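Local coordinates for putative adenylate cyclase (Vibrio parahaemolyticus, PDB 2ACA), which is of unknown function but, as a CYTH-domain protein resembling class IV adenylate cyclases, probably acts on a phosphorylated substrate such as ATP, at residues A[108-113]-A[174-178]. Residues are numbered along the deposited sequence; the frame is centred on the assembly and turned at random.
With PO4 (phosphate ion), chain C.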
ATOM      1  N   ILE A 108      13.353  -0.704 -12.234  1.00 18.22           N
ATOM      2  CA  ILE A 108      14.192  -0.131 -13.267  1.00 19.25           C
ATOM      3  C   ILE A 108      15.342   0.600 -12.597  1.00 19.47           C
ATOM      4  O   ILE A 108      16.212   1.160 -13.258  1.00 20.37           O
ATOM      5  CB  ILE A 108      13.399   0.841 -14.145  1.00 19.83           C
ATOM      6  CG1 ILE A 108      12.910   2.025 -13.306  1.00 22.24           C
ATOM      7  CG2 ILE A 108      12.222   0.101 -14.776  1.00 22.72           C
ATOM      8  CD1 ILE A 108      12.109   3.037 -14.082  1.00 21.17           C
ATOM      9  N   GLN A 109      15.347   0.575 -11.270  1.00 18.80           N
ATOM     10  CA  GLN A 109      16.383   1.257 -10.505  1.00 19.84           C
ATOM     11  C   GLN A 109      16.164   1.125  -9.002  1.00 20.37           C
ATOM     12  O   GLN A 109      15.023   1.139  -8.512  1.00 18.46           O
ATOM     13  CB  GLN A 109      16.416   2.736 -10.902  1.00 34.99           C
ATOM     14  CG  GLN A 109      17.288   3.615 -10.035  1.00 39.58           C
ATOM     15  CD  GLN A 109      17.297   5.057 -10.508  1.00 43.70           C
ATOM     16  OE1 GLN A 109      17.984   5.409 -11.473  1.00 45.65           O
ATOM     17  NE2 GLN A 109      16.517   5.901  -9.838  1.00 44.54           N
ATOM     18  N   CYS A 110      17.268   0.969  -8.280  1.00 26.00           N
ATOM     19  CA  CYS A 110      17.239   0.860  -6.830  1.00 30.51           C
ATOM     20  C   CYS A 110      18.323   1.780  -6.293  1.00 28.81           C
ATOM     21  O   CYS A 110      19.296   2.059  -6.987  1.00 29.92           O
ATOM     22  CB  CYS A 110      17.475  -0.586  -6.381  1.00 48.99           C
ATOM     23  SG  CYS A 110      18.830  -1.438  -7.193  1.00 65.34           S
ATOM     24  N   SER A 111      18.156   2.259  -5.065  1.00 22.02           N
ATOM     25  CA  SER A 111      19.137   3.165  -4.490  1.00 20.43           C
ATOM     26  C   SER A 111      19.103   3.197  -2.979  1.00 20.13           C
ATOM     27  O   SER A 111      18.093   2.851  -2.357  1.00 17.27           O
ATOM     28  CB  SER A 111      18.902   4.578  -5.018  1.00 25.79           C
ATOM     29  OG  SER A 111      17.609   5.032  -4.648  1.00 26.44           O
ATOM     30  N   LYS A 112      20.224   3.623  -2.400  1.00 26.49           N
ATOM     31  CA  LYS A 112      20.382   3.753  -0.957  1.00 26.82           C
ATOM     32  C   LYS A 112      20.984   5.123  -0.659  1.00 27.13           C
ATOM     33  O   LYS A 112      21.726   5.672  -1.471  1.00 25.03           O
ATOM     34  CB  LYS A 112      21.314   2.673  -0.402  1.00 40.19           C
ATOM     35  CG  LYS A 112      20.784   1.255  -0.493  1.00 46.35           C
ATOM     36  CD  LYS A 112      21.594   0.324   0.401  1.00 48.66           C
ATOM     37  CE  LYS A 112      21.140  -1.127   0.274  1.00 49.80           C
ATOM     38  NZ  LYS A 112      21.442  -1.707  -1.069  1.00 51.04           N
ATOM     39  N   LYS A 113      20.676   5.671   0.508  1.00 18.00           N
ATOM     40  CA  LYS A 113      21.204   6.974   0.888  1.00 18.70           C
ATOM     41  C   LYS A 113      20.915   7.118   2.370  1.00 18.59           C
ATOM     42  O   LYS A 113      20.033   6.439   2.900  1.00 14.83           O
ATOM     43  CB  LYS A 113      20.495   8.095   0.112  1.00 36.12           C
ATOM     44  CG  LYS A 113      19.141   8.470   0.700  1.00 40.00           C
ATOM     45  CD  LYS A 113      18.088   8.842  -0.341  1.00 45.56           C
ATOM     46  CE  LYS A 113      18.305  10.213  -0.941  1.00 48.46           C
ATOM     47  NZ  LYS A 113      19.389  10.179  -1.941  1.00 52.39           N
ATOM     48  N   SER A 174      17.491  15.775 -10.275  1.00 40.23           N
ATOM     49  CA  SER A 174      16.837  15.016  -9.222  1.00 42.99           C
ATOM     50  C   SER A 174      17.577  13.720  -8.918  1.00 43.72           C
ATOM     51  O   SER A 174      18.421  13.285  -9.695  1.00 42.87           O
ATOM     52  CB  SER A 174      15.391  14.717  -9.616  1.00113.28           C
ATOM     53  OG  SER A 174      14.803  15.840 -10.235  1.00114.30           O
ATOM     54  N   TYR A 175      17.246  13.127  -7.774  1.00 67.79           N
ATOM     55  CA  TYR A 175      17.839  11.875  -7.316  1.00 69.35           C
ATOM     56  C   TYR A 175      17.980  10.883  -8.477  1.00 69.43           C
ATOM     57  O   TYR A 175      19.091  10.581  -8.934  1.00 70.55           O
ATOM     58  CB  TYR A 175      16.948  11.289  -6.215  1.00 55.64           C
ATOM     59  CG  TYR A 175      17.517  10.095  -5.497  1.00 57.20           C
ATOM     60  CD1 TYR A 175      18.886   9.997  -5.248  1.00 56.76           C
ATOM     61  CD2 TYR A 175      16.681   9.088  -5.009  1.00 58.31           C
ATOM     62  CE1 TYR A 175      19.412   8.931  -4.530  1.00 57.63           C
ATOM     63  CE2 TYR A 175      17.197   8.017  -4.287  1.00 58.20           C
ATOM     64  CZ  TYR A 175      18.565   7.949  -4.050  1.00 57.91           C
ATOM     65  OH  TYR A 175      19.094   6.912  -3.316  1.00 59.59           O
ATOM     66  N   LYS A 176      16.836  10.385  -8.943  1.00 49.88           N
ATOM     67  CA  LYS A 176      16.791   9.444 -10.061  1.00 50.51           C
ATOM     68  C   LYS A 176      17.151  10.182 -11.322  1.00 50.87           C
ATOM     69  O   LYS A 176      17.965   9.722 -12.132  1.00 50.86           O
ATOM     70  CB  LYS A 176      15.390   8.889 -10.271  1.00 86.90           C
ATOM     71  CG  LYS A 176      15.265   7.990 -11.505  1.00 88.20           C
ATOM     72  CD  LYS A 176      13.870   8.062 -12.095  1.00 88.88           C
ATOM     73  CE  LYS A 176      13.542   6.823 -12.916  1.00 88.66           C
ATOM     74  NZ  LYS A 176      12.138   6.895 -13.399  1.00 88.10           N
ATOM     75  N   GLU A 177      16.484  11.321 -11.488  1.00108.09           N
ATOM     76  CA  GLU A 177      16.684  12.176 -12.634  1.00108.20           C
ATOM     77  C   GLU A 177      18.169  12.268 -12.902  1.00107.87           C
ATOM     78  O   GLU A 177      18.575  12.627 -14.004  1.00108.94           O
ATOM     79  CB  GLU A 177      16.030  13.539 -12.393  1.00126.20           C
ATOM     80  CG  GLU A 177      14.496  13.490 -12.480  1.00127.88           C
ATOM     81  CD  GLU A 177      13.898  12.257 -11.810  1.00129.91           C
ATOM     82  OE1 GLU A 177      14.224  12.010 -10.627  1.00130.78           O
ATOM     83  OE2 GLU A 177      13.110  11.533 -12.466  1.00130.08           O
ATOM     84  N   ILE A 178      18.968  11.948 -11.881  1.00 60.69           N
ATOM     85  CA  ILE A 178      20.413  11.899 -12.045  1.00 59.47           C
ATOM     86  C   ILE A 178      21.350  11.370 -10.994  1.00 60.08           C
ATOM     87  O   ILE A 178      21.559  11.905  -9.897  1.00 60.20           O
ATOM     88  CB  ILE A 178      20.977  13.229 -12.607  1.00100.60           C
ATOM     89  CG1 ILE A 178      21.355  12.955 -14.064  1.00 99.47           C
ATOM     90  CG2 ILE A 178      22.224  13.738 -11.830  1.00100.37           C
ATOM     91  CD1 ILE A 178      21.774  14.152 -14.815  1.00 99.20           C
TER
HETATM   92  P   PO4 C 303      13.649  13.834  -6.198  1.00 67.27           P
HETATM   93  O1  PO4 C 303      12.305  13.203  -6.164  1.00 67.51           O
HETATM   94  O2  PO4 C 303      14.140  14.019  -4.807  1.00 66.48           O
HETATM   95  O3  PO4 C 303      13.561  15.154  -6.873  1.00 65.81           O
HETATM   96  O4  PO4 C 303      14.590  12.960  -6.946  1.00 66.95           O
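K113 lays its amino end over one face of the Y175 ring: CE of K113 makes a CH-pi contact at 4.0 Å from the centroid of the Y175 ring. NZ of K113 adds a cation-pi contact, 32° off the ring normal, but it is modelled too near the ring rim, so its distance of 3.3 Å from the Y175 centroid is doubtful. The lysine reaches this place by folding back, its chain bent at chi2, chi3 and chi4, while the tyrosine approaches from the opposite direction. At the phenol end, OG of S111 lies 2.7 Å from OH of Y175. Farther along, with CG anti to its backbone N and the chain extended beyond, Q109 brings its amide nitrogen to the aliphatic part of K176; NE2 of Q109 is 3.0 Å from CG of K176. K176 itself stretches past toward I108, where CD1 of I108 meets NZ of K176 at 3.9 Å. At the backbone end of the tyrosine, N of Y175 donates a weak, bent hydrogen bond (2.8 Å, 127°) to O4 of a phosphate ion, probably from the crystallisation liquor; its place is consistent with an anion-binding pocket of a CYTH fold. K113 and Y175 both touch L130 of strand 123-130. Strand 106-120 pairs antiparallel with strand 35-49, where I108 and Q109 both face F47 in a classic beta bulge, and the loop after helix 152-162 packs against this sheet beside helix 54-57, where K176 and I108 both touch T56.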